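PDB 4C2L: endo-xylogalacturonan hydrolase A from Aspergillus tubingensis, which hydrolyses xylogalacturonan, the heavily xylose-substituted galacturonan of the hairy regions of pectin, and requires a galacturonic acid backbone that carries xylose. Local coordinates for residues L102-L107 with S147-K152; V157-K162 with L173-N178; F286-V291 with V325-G330; I353-F358 with S376-T381. One frame throughout, in Å; residues are numbered along the deposited sequence. Where two conformers were deposited one is given.

Contact 1: residues L102-L107 with S147-K152; sequences LKLRSL and SGLRQK. With SO4 (sulfate ion), chain G.
Arg105 lays its CB against the hydroxyl of Ser147, CB to OG 3.3 Å, where the two residues pair in parallel on one face of the sheet. Each side chain then finds its polar partner beyond the contact: the guanidinium of Arg105 runs out to a salt bridge with Asp71, and Ser147 OG bonds to Glu145. The backbones are joined by two hydrogen bonds that flank this pair, Ser147 N to Leu104 O at 3.0 Å and Ser106 N to Ser147 O at 2.9 Å. Strands 102-105 and 142-152 belong to neighbouring rungs of the right-handed parallel beta-helix of glycoside hydrolase family 28, and the pairing stops as 102-107 leaves its strand. There Ser106 CB reaches the carbonyl of Gly148, 3.5 Å from its O, while Ser106 OG turns to Glu75. Gly148, with phi at 80° and no side chain, passes close to Ser106. On the inner side Leu149 CD2 packs on Leu104 CG at 4.3 Å, next to Leu173 of the following rung. Farther along 147-152, Arg150 and Lys152 grip a sulfate, probably from the crystallisation liquor. Arg150 meets it at the guanidinium edge, with NH1 to O2 at 2.8 Å and NH2 to O1 at 2.7 Å. Both chains are extended, which sets Lys152 CD over one guanidinium face and brings Lys152 NZ to sulfate O2 and O4, 2.9 Å from the former.

Contact 2: residues V157-K162 with L173-N178; sequences VFNSVK and LKMDAN
Phe158 and Met175 run antiparallel alongside one another inside the parallel beta-helix, where Phe158, just before strand 159-162, meets strand 168-176 of another sheet. The thioether is bent at its end (chi3 55°), and this folds the methyl back over the Phe158 ring as a CH-pi contact, with CE 4.0 Å from the centroid and 28° off the normal. Met175 SD stands farther above the face in a Met-aromatic contact, 5.3 Å from the centroid. Met175 CB also lies over a face, 3.6 Å from Phe158 CE2. The far end of the ring meets backbone: Ala177 N lies at the edge, near the ring plane, 4.0 Å from Phe158 CZ, and Ala177 CB is 4.1 Å from the same CZ. Phe158 thus spans from the core methionine to the end of the strand, its side chain about 8 Å from that of Asp210, the probable proton donor. Asn159 approaches Met175 from the opposite direction. Its amide is buried but satisfied, OD1 by Gln151 and ND2 by the carbonyl of Gly190, and ND2 rests 3.4 Å from Met175 CE.

Contact 3: residues F286-V291 with V325-G330; sequences FNDFTV and VSSFSG. With SO4 (sulfate ion), chain I.
Two successive rungs of the parallel beta-helix, in the fourth and fifth PbH1 repeats, meet in register here from Phe286 with Val325 to Val291 with Gly330. Backbone bonds run the length of the pair, from Ser326 N to Phe286 O at 2.9 Å down to Val291 N to Ser329 O at 2.7 Å. In the middle, Asp288 and Ser327 both adopt left-handed backbone angles, and the bond from Phe289 N to Ser327 O is weak. Inside, Phe289 and Phe328 point the same way with their planes only 6° apart, but they are slid so far that the rings barely overlap. Instead Phe289 CB sits almost exactly over the centre of the Phe328 ring, 3.5 Å from its centroid, while Phe328 CZ lies over the rim of Phe289, 3.4 Å from its CG. Val325 CG1 lies over the rim of the opposite face of Phe328, whose edge abuts Phe286 O.

On the outer face, Asn287 has CG anti to its backbone N (chi1 -178°), which brings OD1 to the Ser326 hydroxyl; Ser326 OG donates to it at 2.7 Å. A water bridges the same OD1 to Ser327 OG and to a sulfate, probably from the crystallisation liquor. The other end of the amide, ND2, donates to sulfate O4 at 2.8 Å and also bonds to Thr254 of the preceding rung. Asn287 above Ser326 outside and Phe289 above Phe328 inside illustrate the stacking of equivalent positions characteristic of the parallel beta-helices of pectin-degrading enzymes.

Contact 4: residues I353-F358 with S376-T381; sequences ISISGF and SDLGVT
Ile355 packs against Leu378 and Val380 where the loop 376-381 closes over strand 350-358, which belongs to one of the last rungs of the parallel beta-helix. Leu378 lies side by side with both Ile353 and Ile355, all three pointing the same way. A chi1 of -179° swings the Leu378 branch away from its own amide and brings CD1 against both, 3.6 Å from Ile353 CG2 and 3.8 Å from Ile355 CD1. Val380 crosses Ile355 at a slant: Val380 CG1 meets Ile355 CG2 at 3.8 Å and also reaches Phe358 CB at 4.0 Å, so this one methyl touches residues before and after the corner at Gly357.

A single backbone hydrogen bond, nearly straight at the acceptor, pins the loop to the strand, from Ile355 N to Leu378 O at 2.7 Å. Beside it Gly379 CA approaches Ile355 O in a CA-H...O contact. Behind the first shell, Leu343 backs both Ile355 and Leu378, Cys371 and Val369 support Leu378 and Val380 respectively, and strand 319-329 holds the other edge of 350-358 through backbone bonds. The loop thus lies over the hydrophobic side chains of Ile353 and Ile355. At the outer margin a water joins the two segments, donating to Ile353 O at 2.8 Å and to Asp377 OD1 at 2.7 Å.

In the fold
From the N terminus the four contacts close in series along the beta-helix; none nests within or crosses another. Contact 1 closes a 39-residue excursion that contains helix 118-126 and strand 134-139, and joins two neighbouring rungs. Contact 2 follows after a short interval and closes a loop of ten residues across the interior, from one sheet to another. These two touch through the Arg150-Asp176 salt bridge and Gln151. Farther along, contact 3 closes a 33-residue loop that includes helix 308-313, and contact 4 one of 17 residues that includes strand 368-372. The backbone of Val325 probably hydrogen-bonds to Ser354 and Ser356, linking contacts 3 and 4. Contacts 1 and 4 lie about 39 Å apart between centres.

Contact 1: residues L102-L107 with S147-K152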
loop_
_atom_site.group_PDB
_atom_site.type_symbol
_atom_site.label_atom_id
_atom_site.label_comp_id
_atom_site.label_asym_id
_atom_site.label_seq_id
_atom_site.Cartn_x
_atom_site.Cartn_y
_atom_site.Cartn_z
ATOM N N LEU A 102 8.853 13.524 13.151
ATOM C CA LEU A 102 7.472 13.466 13.554
ATOM C C LEU A 102 7.217 12.114 14.183
ATOM O O LEU A 102 7.715 11.096 13.704
ATOM C CB LEU A 102 6.544 13.663 12.347
ATOM C CG LEU A 102 5.127 13.105 12.539
ATOM C CD1 LEU A 102 4.267 14.101 13.297
ATOM C CD2 LEU A 102 4.460 12.691 11.240
ATOM N N LYS A 103 6.448 12.120 15.259
ATOM C CA LYS A 103 5.851 10.890 15.767
ATOM C C LYS A 103 4.346 11.102 15.751
ATOM O O LYS A 103 3.838 12.036 16.375
ATOM C CB LYS A 103 6.330 10.579 17.186
ATOM C CG LYS A 103 7.845 10.592 17.343
ATOM C CD LYS A 103 8.237 10.345 18.797
ATOM C CE LYS A 103 9.695 10.708 19.058
ATOM N NZ LYS A 103 9.844 12.181 19.237
ATOM N N LEU A 104 3.643 10.262 15.011
ATOM C CA LEU A 104 2.192 10.293 14.990
ATOM C C LEU A 104 1.786 8.956 15.542
ATOM O O LEU A 104 1.920 7.923 14.868
ATOM C CB LEU A 104 1.657 10.485 13.562
ATOM C CG LEU A 104 0.134 10.452 13.345
ATOM C CD1 LEU A 104 -0.559 11.617 14.036
ATOM C CD2 LEU A 104 -0.208 10.486 11.859
ATOM N N ARG A 105 1.322 8.954 16.779
ATOM C CA ARG A 105 1.225 7.664 17.467
ATOM C C ARG A 105 0.132 7.604 18.492
ATOM O O ARG A 105 -0.259 8.623 19.041
ATOM C CB ARG A 105 2.567 7.340 18.105
ATOM C CG ARG A 105 3.075 8.390 19.084
ATOM C CD ARG A 105 4.443 7.949 19.594
ATOM N NE ARG A 105 4.965 8.867 20.587
ATOM C CZ ARG A 105 5.943 8.556 21.430
ATOM N NH1 ARG A 105 6.477 7.334 21.402
ATOM N NH2 ARG A 105 6.370 9.455 22.297
ATOM N N SER A 106 -0.375 6.403 18.740
ATOM C CA SER A 106 -1.237 6.190 19.884
ATOM C C SER A 106 -0.420 5.424 20.907
ATOM O O SER A 106 0.068 4.333 20.614
ATOM C CB SER A 106 -2.498 5.404 19.519
ATOM O OG SER A 106 -3.260 5.162 20.700
ATOM N N LEU A 107 -0.215 6.024 22.073
ATOM C CA LEU A 107 0.563 5.363 23.126
ATOM C C LEU A 107 -0.308 4.435 23.971
ATOM O O LEU A 107 0.201 3.524 24.623
ATOM C CB LEU A 107 1.329 6.384 23.981
ATOM C CG LEU A 107 2.525 7.078 23.310
ATOM C CD1 LEU A 107 3.152 8.122 24.233
ATOM C CD2 LEU A 107 3.572 6.053 22.857
ATOM N N SER A 147 2.635 5.006 14.478
ATOM C CA SER A 147 2.526 3.770 15.251
ATOM C C SER A 147 1.355 3.690 16.211
ATOM O O SER A 147 0.862 4.701 16.705
ATOM C CB SER A 147 3.817 3.546 16.039
ATOM O OG SER A 147 3.968 4.520 17.066
ATOM N N GLY A 148 0.916 2.462 16.458
ATOM C CA GLY A 148 -0.005 2.157 17.527
ATOM C C GLY A 148 -1.459 2.439 17.268
ATOM O O GLY A 148 -2.303 2.158 18.119
ATOM N N LEU A 149 -1.786 2.961 16.097
ATOM C CA LEU A 149 -3.148 3.437 15.917
ATOM C C LEU A 149 -3.914 2.635 14.893
ATOM O O LEU A 149 -3.336 1.809 14.186
ATOM C CB LEU A 149 -3.146 4.931 15.596
ATOM C CG LEU A 149 -2.241 5.396 14.480
ATOM C CD1 LEU A 149 -2.974 5.158 13.167
ATOM C CD2 LEU A 149 -1.925 6.868 14.686
ATOM N N ARG A 150 -5.217 2.867 14.847
ATOM C CA ARG A 150 -6.091 2.267 13.863
ATOM C C ARG A 150 -6.441 3.321 12.815
ATOM O O ARG A 150 -6.770 4.463 13.159
ATOM C CB ARG A 150 -7.370 1.806 14.544
ATOM C CG ARG A 150 -8.422 1.257 13.598
ATOM C CD ARG A 150 -9.644 0.745 14.352
ATOM N NE ARG A 150 -10.657 0.314 13.399
ATOM C CZ ARG A 150 -11.968 0.311 13.632
ATOM N NH1 ARG A 150 -12.445 0.712 14.811
ATOM N NH2 ARG A 150 -12.800 -0.102 12.681
ATOM N N GLN A 151 -6.386 2.913 11.547
ATOM C CA GLN A 151 -6.913 3.721 10.458
ATOM C C GLN A 151 -8.139 3.006 9.938
ATOM O O GLN A 151 -8.064 1.830 9.560
ATOM C CB GLN A 151 -5.871 3.879 9.346
ATOM C CG GLN A 151 -4.656 4.698 9.771
ATOM C CD GLN A 151 -3.563 4.661 8.715
ATOM O OE1 GLN A 151 -3.452 3.697 7.968
ATOM N NE2 GLN A 151 -2.754 5.699 8.655
ATOM N N LYS A 152 -9.266 3.718 9.912
ATOM C CA LYS A 152 -10.574 3.140 9.616
ATOM C C LYS A 152 -11.200 3.807 8.389
ATOM O O LYS A 152 -11.263 5.034 8.322
ATOM C CB LYS A 152 -11.489 3.380 10.830
ATOM C CG LYS A 152 -12.926 2.933 10.642
ATOM C CD LYS A 152 -13.721 3.271 11.899
ATOM C CE LYS A 152 -15.206 3.038 11.676
ATOM N NZ LYS A 152 -15.925 3.302 12.960
HETATM S S SO4 G . -16.085 -0.092 13.960
HETATM O O1 SO4 G . -15.256 -1.098 13.254
HETATM O O2 SO4 G . -15.261 0.994 14.545
HETATM O O3 SO4 G . -16.811 -0.759 15.058
HETATM O O4 SO4 G . -17.047 0.479 12.989
#

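Contact 2: residues V157-K162 with L173-N178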
loop_
_atom_site.group_PDB
_atom_site.type_symbol
_atom_site.label_atom_id
_atom_site.label_comp_id
_atom_site.label_asym_id
_atom_site.label_seq_id
_atom_site.Cartn_x
_atom_site.Cartn_y
_atom_site.Cartn_z
ATOM N N VAL A 157 -6.521 5.556 -0.717
ATOM C CA VAL A 157 -5.288 4.963 -0.163
ATOM C C VAL A 157 -5.155 5.314 1.322
ATOM O O VAL A 157 -5.464 6.442 1.725
ATOM C CB VAL A 157 -4.050 5.456 -0.958
ATOM C CG1 VAL A 157 -2.739 4.982 -0.312
ATOM C CG2 VAL A 157 -4.163 4.963 -2.408
ATOM N N PHE A 158 -4.712 4.352 2.143
ATOM C CA PHE A 158 -4.477 4.630 3.565
ATOM C C PHE A 158 -3.236 5.513 3.722
ATOM O O PHE A 158 -3.300 6.607 4.291
ATOM C CB PHE A 158 -4.202 3.339 4.347
ATOM C CG PHE A 158 -5.413 2.497 4.660
ATOM C CD1 PHE A 158 -5.864 1.517 3.766
ATOM C CD2 PHE A 158 -6.021 2.599 5.911
ATOM C CE1 PHE A 158 -6.943 0.686 4.094
ATOM C CE2 PHE A 158 -7.092 1.773 6.258
ATOM C CZ PHE A 158 -7.565 0.823 5.351
ATOM N N ASN A 159 -2.087 5.015 3.263
ATOM C CA ASN A 159 -0.808 5.679 3.509
ATOM C C ASN A 159 -0.011 5.734 2.230
ATOM O O ASN A 159 0.069 4.744 1.495
ATOM C CB ASN A 159 0.038 4.861 4.505
ATOM C CG ASN A 159 -0.647 4.678 5.825
ATOM O OD1 ASN A 159 -0.754 5.618 6.599
ATOM N ND2 ASN A 159 -1.150 3.472 6.078
ATOM N N SER A 160 0.596 6.885 1.965
ATOM C CA SER A 160 1.476 7.047 0.820
ATOM C C SER A 160 2.770 7.726 1.278
ATOM O O SER A 160 2.717 8.613 2.135
ATOM C CB SER A 160 0.776 7.900 -0.238
ATOM O OG SER A 160 1.610 8.105 -1.357
ATOM N N VAL A 161 3.902 7.332 0.699
ATOM C CA VAL A 161 5.177 7.972 1.005
ATOM C C VAL A 161 5.825 8.254 -0.335
ATOM O O VAL A 161 5.973 7.353 -1.172
ATOM C CB VAL A 161 6.100 7.056 1.847
ATOM C CG1 VAL A 161 7.434 7.750 2.126
ATOM C CG2 VAL A 161 5.428 6.669 3.162
ATOM N N LYS A 162 6.171 9.517 -0.554
ATOM C CA LYS A 162 6.861 9.896 -1.775
ATOM C C LYS A 162 7.698 11.150 -1.546
ATOM O O LYS A 162 8.008 11.485 -0.402
ATOM C CB LYS A 162 5.878 10.079 -2.923
ATOM C CG LYS A 162 4.959 11.263 -2.768
ATOM C CD LYS A 162 4.093 11.382 -4.020
ATOM C CE LYS A 162 3.039 10.293 -4.028
ATOM N NZ LYS A 162 2.372 10.266 -5.356
ATOM N N LEU A 173 0.192 -1.023 13.398
ATOM C CA LEU A 173 -0.993 -0.361 12.876
ATOM C C LEU A 173 -2.086 -1.376 12.570
ATOM O O LEU A 173 -1.808 -2.491 12.094
ATOM C CB LEU A 173 -0.666 0.432 11.598
ATOM C CG LEU A 173 0.366 1.554 11.660
ATOM C CD1 LEU A 173 0.447 2.240 10.302
ATOM C CD2 LEU A 173 -0.004 2.577 12.739
ATOM N N LYS A 174 -3.325 -0.988 12.861
ATOM C CA LYS A 174 -4.489 -1.771 12.474
ATOM C C LYS A 174 -5.253 -0.962 11.434
ATOM O O LYS A 174 -5.664 0.153 11.706
ATOM C CB LYS A 174 -5.375 -2.064 13.681
ATOM C CG LYS A 174 -6.581 -2.928 13.347
ATOM C CD LYS A 174 -6.998 -3.781 14.538
ATOM C CE LYS A 174 -8.115 -3.111 15.327
ATOM N NZ LYS A 174 -9.408 -3.232 14.599
ATOM N N MET A 175 -5.408 -1.520 10.237
ATOM C CA MET A 175 -5.986 -0.760 9.136
ATOM C C MET A 175 -7.132 -1.545 8.549
ATOM O O MET A 175 -6.980 -2.709 8.188
ATOM C CB MET A 175 -4.913 -0.490 8.078
ATOM C CG MET A 175 -3.776 0.347 8.643
ATOM S SD MET A 175 -2.229 0.088 7.764
ATOM C CE MET A 175 -2.775 0.451 6.102
ATOM N N ASP A 176 -8.306 -0.925 8.486
ATOM C CA ASP A 176 -9.459 -1.654 7.986
ATOM C C ASP A 176 -10.388 -0.758 7.213
ATOM O O ASP A 176 -10.667 0.366 7.629
ATOM C CB ASP A 176 -10.213 -2.349 9.142
ATOM C CG ASP A 176 -10.530 -1.396 10.292
ATOM O OD1 ASP A 176 -11.577 -0.736 10.252
ATOM O OD2 ASP A 176 -9.754 -1.314 11.260
ATOM N N ALA A 177 -10.847 -1.268 6.080
ATOM C CA ALA A 177 -11.856 -0.611 5.259
ATOM C C ALA A 177 -12.955 -1.633 5.026
ATOM O O ALA A 177 -12.693 -2.682 4.427
ATOM C CB ALA A 177 -11.244 -0.168 3.933
ATOM N N ASN A 178 -14.162 -1.342 5.529
ATOM C CA ASN A 178 -15.325 -2.216 5.372
ATOM C C ASN A 178 -16.532 -1.408 4.951
ATOM O O ASN A 178 -16.904 -0.464 5.638
ATOM C CB ASN A 178 -15.636 -2.929 6.690
ATOM C CG ASN A 178 -14.566 -3.940 7.056
ATOM O OD1 ASN A 178 -13.683 -3.642 7.863
ATOM N ND2 ASN A 178 -14.603 -5.112 6.428
#

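Contact 3: residues F286-V291 with V325-G330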
loop_
_atom_site.group_PDB
_atom_site.type_symbol
_atom_site.label_atom_id
_atom_site.label_comp_id
_atom_site.label_asym_id
_atom_site.label_seq_id
_atom_site.Cartn_x
_atom_site.Cartn_y
_atom_site.Cartn_z
ATOM N N PHE A 286 10.734 -11.706 -1.460
ATOM C CA PHE A 286 9.465 -12.007 -0.823
ATOM C C PHE A 286 9.748 -13.300 -0.060
ATOM O O PHE A 286 9.945 -14.353 -0.676
ATOM C CB PHE A 286 8.378 -12.283 -1.854
ATOM C CG PHE A 286 8.147 -11.173 -2.856
ATOM C CD1 PHE A 286 8.871 -11.132 -4.053
ATOM C CD2 PHE A 286 7.166 -10.205 -2.637
ATOM C CE1 PHE A 286 8.634 -10.126 -4.993
ATOM C CE2 PHE A 286 6.928 -9.198 -3.572
ATOM C CZ PHE A 286 7.662 -9.165 -4.753
ATOM N N ASN A 287 9.771 -13.214 1.263
ATOM C CA ASN A 287 10.147 -14.352 2.116
ATOM C C ASN A 287 9.078 -14.708 3.147
ATOM O O ASN A 287 8.420 -13.822 3.694
ATOM C CB ASN A 287 11.453 -14.031 2.841
ATOM C CG ASN A 287 11.935 -15.181 3.706
ATOM O OD1 ASN A 287 12.248 -16.269 3.204
ATOM N ND2 ASN A 287 11.999 -14.948 5.018
ATOM N N ASP A 288 8.909 -16.001 3.427
ATOM C CA ASP A 288 8.042 -16.424 4.539
ATOM C C ASP A 288 6.612 -15.899 4.374
ATOM O O ASP A 288 6.101 -15.151 5.228
ATOM C CB ASP A 288 8.619 -15.941 5.878
ATOM C CG ASP A 288 9.714 -16.844 6.422
ATOM O OD1 ASP A 288 10.071 -17.859 5.773
ATOM O OD2 ASP A 288 10.232 -16.532 7.520
ATOM N N PHE A 289 5.984 -16.269 3.268
ATOM C CA PHE A 289 4.591 -15.934 3.019
ATOM C C PHE A 289 3.698 -17.113 3.327
ATOM O O PHE A 289 4.004 -18.261 2.963
ATOM C CB PHE A 289 4.343 -15.549 1.566
ATOM C CG PHE A 289 4.631 -14.104 1.246
ATOM C CD1 PHE A 289 5.885 -13.545 1.493
ATOM C CD2 PHE A 289 3.655 -13.316 0.641
ATOM C CE1 PHE A 289 6.154 -12.216 1.178
ATOM C CE2 PHE A 289 3.913 -11.978 0.321
ATOM C CZ PHE A 289 5.162 -11.434 0.580
ATOM N N THR A 290 2.589 -16.810 3.986
ATOM C CA THR A 290 1.514 -17.771 4.167
ATOM C C THR A 290 0.372 -17.366 3.260
ATOM O O THR A 290 -0.127 -16.235 3.328
ATOM C CB THR A 290 1.087 -17.822 5.645
ATOM O OG1 THR A 290 2.219 -18.248 6.419
ATOM C CG2 THR A 290 -0.062 -18.796 5.849
ATOM N N VAL A 291 -0.006 -18.277 2.375
ATOM C CA VAL A 291 -1.086 -18.061 1.439
ATOM C C VAL A 291 -2.319 -18.778 2.012
ATOM O O VAL A 291 -2.293 -19.992 2.270
ATOM C CB VAL A 291 -0.717 -18.602 0.033
ATOM C CG1 VAL A 291 -1.827 -18.334 -0.974
ATOM C CG2 VAL A 291 0.607 -17.986 -0.434
ATOM N N VAL A 325 11.883 -15.398 -4.300
ATOM C CA VAL A 325 10.605 -15.803 -3.721
ATOM C C VAL A 325 10.974 -17.032 -2.900
ATOM O O VAL A 325 11.356 -18.067 -3.467
ATOM C CB VAL A 325 9.580 -16.134 -4.827
ATOM C CG1 VAL A 325 8.301 -16.763 -4.274
ATOM C CG2 VAL A 325 9.245 -14.899 -5.648
ATOM N N SER A 326 10.890 -16.916 -1.579
ATOM C CA SER A 326 11.350 -17.998 -0.700
ATOM C C SER A 326 10.372 -18.300 0.424
ATOM O O SER A 326 9.796 -17.388 1.015
ATOM C CB SER A 326 12.732 -17.679 -0.127
ATOM O OG SER A 326 12.773 -16.398 0.512
ATOM N N SER A 327 10.189 -19.592 0.703
ATOM C CA SER A 327 9.373 -20.059 1.820
ATOM C C SER A 327 7.944 -19.564 1.721
ATOM O O SER A 327 7.497 -18.779 2.565
ATOM C CB SER A 327 9.991 -19.639 3.159
ATOM O OG SER A 327 11.238 -20.267 3.372
ATOM N N PHE A 328 7.246 -19.981 0.670
ATOM C CA PHE A 328 5.821 -19.733 0.548
ATOM C C PHE A 328 5.093 -21.022 0.910
ATOM O O PHE A 328 5.441 -22.106 0.419
ATOM C CB PHE A 328 5.443 -19.339 -0.877
ATOM C CG PHE A 328 5.587 -17.866 -1.178
ATOM C CD1 PHE A 328 6.745 -17.166 -0.836
ATOM C CD2 PHE A 328 4.564 -17.188 -1.846
ATOM C CE1 PHE A 328 6.874 -15.812 -1.136
ATOM C CE2 PHE A 328 4.690 -15.835 -2.157
ATOM C CZ PHE A 328 5.842 -15.146 -1.797
ATOM N N SER A 329 4.070 -20.903 1.741
ATOM C CA SER A 329 3.252 -22.067 2.061
ATOM C C SER A 329 1.772 -21.725 2.042
ATOM O O SER A 329 1.393 -20.553 1.937
ATOM C CB SER A 329 3.674 -22.649 3.408
ATOM O OG SER A 329 3.495 -21.693 4.442
ATOM N N GLY A 330 0.940 -22.756 2.125
ATOM C CA GLY A 330 -0.492 -22.577 2.187
ATOM C C GLY A 330 -1.221 -23.085 0.968
ATOM O O GLY A 330 -0.681 -23.873 0.183
HETATM S S SO4 I . 13.411 -17.864 7.810
HETATM O O1 SO4 I . 12.173 -18.552 8.238
HETATM O O2 SO4 I . 14.217 -18.783 6.973
HETATM O O3 SO4 I . 14.198 -17.467 9.000
HETATM O O4 SO4 I . 13.062 -16.655 7.032
HETATM O O HOH W 1 13.313 -18.445 4.237
HETATM O O HOH W 2 5.618 -19.958 4.742
#

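Contact 4: residues I353-F358 with S376-T381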
loop_
_atom_site.group_PDB
_atom_site.type_symbol
_atom_site.label_atom_id
_atom_site.label_comp_id
_atom_site.label_asym_id
_atom_site.label_seq_id
_atom_site.Cartn_x
_atom_site.Cartn_y
_atom_site.Cartn_z
ATOM N N ILE A 353 14.258 -14.243 -11.667
ATOM C CA ILE A 353 13.558 -14.695 -10.463
ATOM C C ILE A 353 13.993 -16.099 -10.063
ATOM O O ILE A 353 14.166 -16.975 -10.917
ATOM C CB ILE A 353 12.015 -14.549 -10.588
ATOM C CG1 ILE A 353 11.298 -15.080 -9.331
ATOM C CG2 ILE A 353 11.478 -15.160 -11.869
ATOM C CD1 ILE A 353 9.818 -14.730 -9.283
ATOM N N SER A 354 14.225 -16.280 -8.769
ATOM C CA SER A 354 14.580 -17.578 -8.190
ATOM C C SER A 354 13.566 -17.946 -7.105
ATOM O O SER A 354 13.332 -17.137 -6.204
ATOM C CB SER A 354 15.986 -17.504 -7.593
ATOM O OG SER A 354 16.388 -18.741 -7.030
ATOM N N ILE A 355 13.004 -19.146 -7.186
ATOM C CA ILE A 355 11.986 -19.589 -6.254
ATOM C C ILE A 355 12.504 -20.788 -5.475
ATOM O O ILE A 355 13.062 -21.721 -6.064
ATOM C CB ILE A 355 10.686 -19.949 -6.991
ATOM C CG1 ILE A 355 10.207 -18.753 -7.819
ATOM C CG2 ILE A 355 9.607 -20.388 -5.999
ATOM C CD1 ILE A 355 9.074 -19.060 -8.770
ATOM N N SER A 356 12.342 -20.753 -4.157
ATOM C CA SER A 356 12.723 -21.896 -3.310
ATOM C C SER A 356 11.707 -22.074 -2.182
ATOM O O SER A 356 11.019 -21.126 -1.798
ATOM C CB SER A 356 14.119 -21.724 -2.729
ATOM O OG SER A 356 14.175 -20.589 -1.887
ATOM N N GLY A 357 11.619 -23.289 -1.647
ATOM C CA GLY A 357 10.663 -23.570 -0.573
ATOM C C GLY A 357 9.252 -23.148 -0.937
ATOM O O GLY A 357 8.525 -22.572 -0.112
ATOM N N PHE A 358 8.860 -23.417 -2.176
ATOM C CA PHE A 358 7.546 -23.034 -2.657
ATOM C C PHE A 358 6.621 -24.225 -2.463
ATOM O O PHE A 358 6.601 -25.139 -3.284
ATOM C CB PHE A 358 7.638 -22.648 -4.130
ATOM C CG PHE A 358 6.411 -21.977 -4.672
ATOM C CD1 PHE A 358 6.175 -20.628 -4.436
ATOM C CD2 PHE A 358 5.510 -22.689 -5.453
ATOM C CE1 PHE A 358 5.051 -20.007 -4.953
ATOM C CE2 PHE A 358 4.382 -22.076 -5.977
ATOM C CZ PHE A 358 4.152 -20.731 -5.727
ATOM N N SER A 376 16.181 -20.664 -16.774
ATOM C CA SER A 376 16.438 -22.092 -16.558
ATOM C C SER A 376 16.635 -22.450 -15.089
ATOM O O SER A 376 16.454 -23.602 -14.709
ATOM C CB SER A 376 17.649 -22.544 -17.392
ATOM O OG SER A 376 18.742 -21.657 -17.194
ATOM N N ASP A 377 16.990 -21.484 -14.256
ATOM C CA ASP A 377 17.236 -21.794 -12.845
ATOM C C ASP A 377 16.092 -21.287 -11.956
ATOM O O ASP A 377 16.312 -20.893 -10.808
ATOM C CB ASP A 377 18.584 -21.206 -12.389
ATOM C CG ASP A 377 18.599 -19.658 -12.390
ATOM O OD1 ASP A 377 17.760 -19.034 -13.077
ATOM O OD2 ASP A 377 19.466 -19.065 -11.706
ATOM N N LEU A 378 14.878 -21.277 -12.503
ATOM C CA LEU A 378 13.717 -20.724 -11.783
ATOM C C LEU A 378 13.503 -21.381 -10.419
ATOM O O LEU A 378 13.308 -20.688 -9.420
ATOM C CB LEU A 378 12.454 -20.839 -12.626
ATOM C CG LEU A 378 11.178 -20.280 -11.989
ATOM C CD1 LEU A 378 11.281 -18.769 -11.836
ATOM C CD2 LEU A 378 9.984 -20.665 -12.843
ATOM N N GLY A 379 13.525 -22.713 -10.385
ATOM C CA GLY A 379 13.414 -23.442 -9.126
ATOM C C GLY A 379 12.120 -24.198 -8.901
ATOM O O GLY A 379 11.986 -24.886 -7.895
ATOM N N VAL A 380 11.162 -24.053 -9.815
ATOM C CA VAL A 380 9.924 -24.838 -9.823
ATOM C C VAL A 380 9.632 -25.272 -11.259
ATOM O O VAL A 380 10.077 -24.623 -12.210
ATOM C CB VAL A 380 8.694 -24.065 -9.268
ATOM C CG1 VAL A 380 8.899 -23.675 -7.809
ATOM C CG2 VAL A 380 8.352 -22.849 -10.123
ATOM N N THR A 381 8.880 -26.356 -11.411
ATOM C CA THR A 381 8.496 -26.849 -12.737
ATOM C C THR A 381 7.484 -25.914 -13.387
ATOM O O THR A 381 6.519 -25.502 -12.745
ATOM C CB THR A 381 7.932 -28.287 -12.667
ATOM O OG1 THR A 381 8.862 -29.118 -11.967
ATOM C CG2 THR A 381 7.730 -28.861 -14.066
HETATM O O HOH W 3 16.720 -16.690 -12.115
#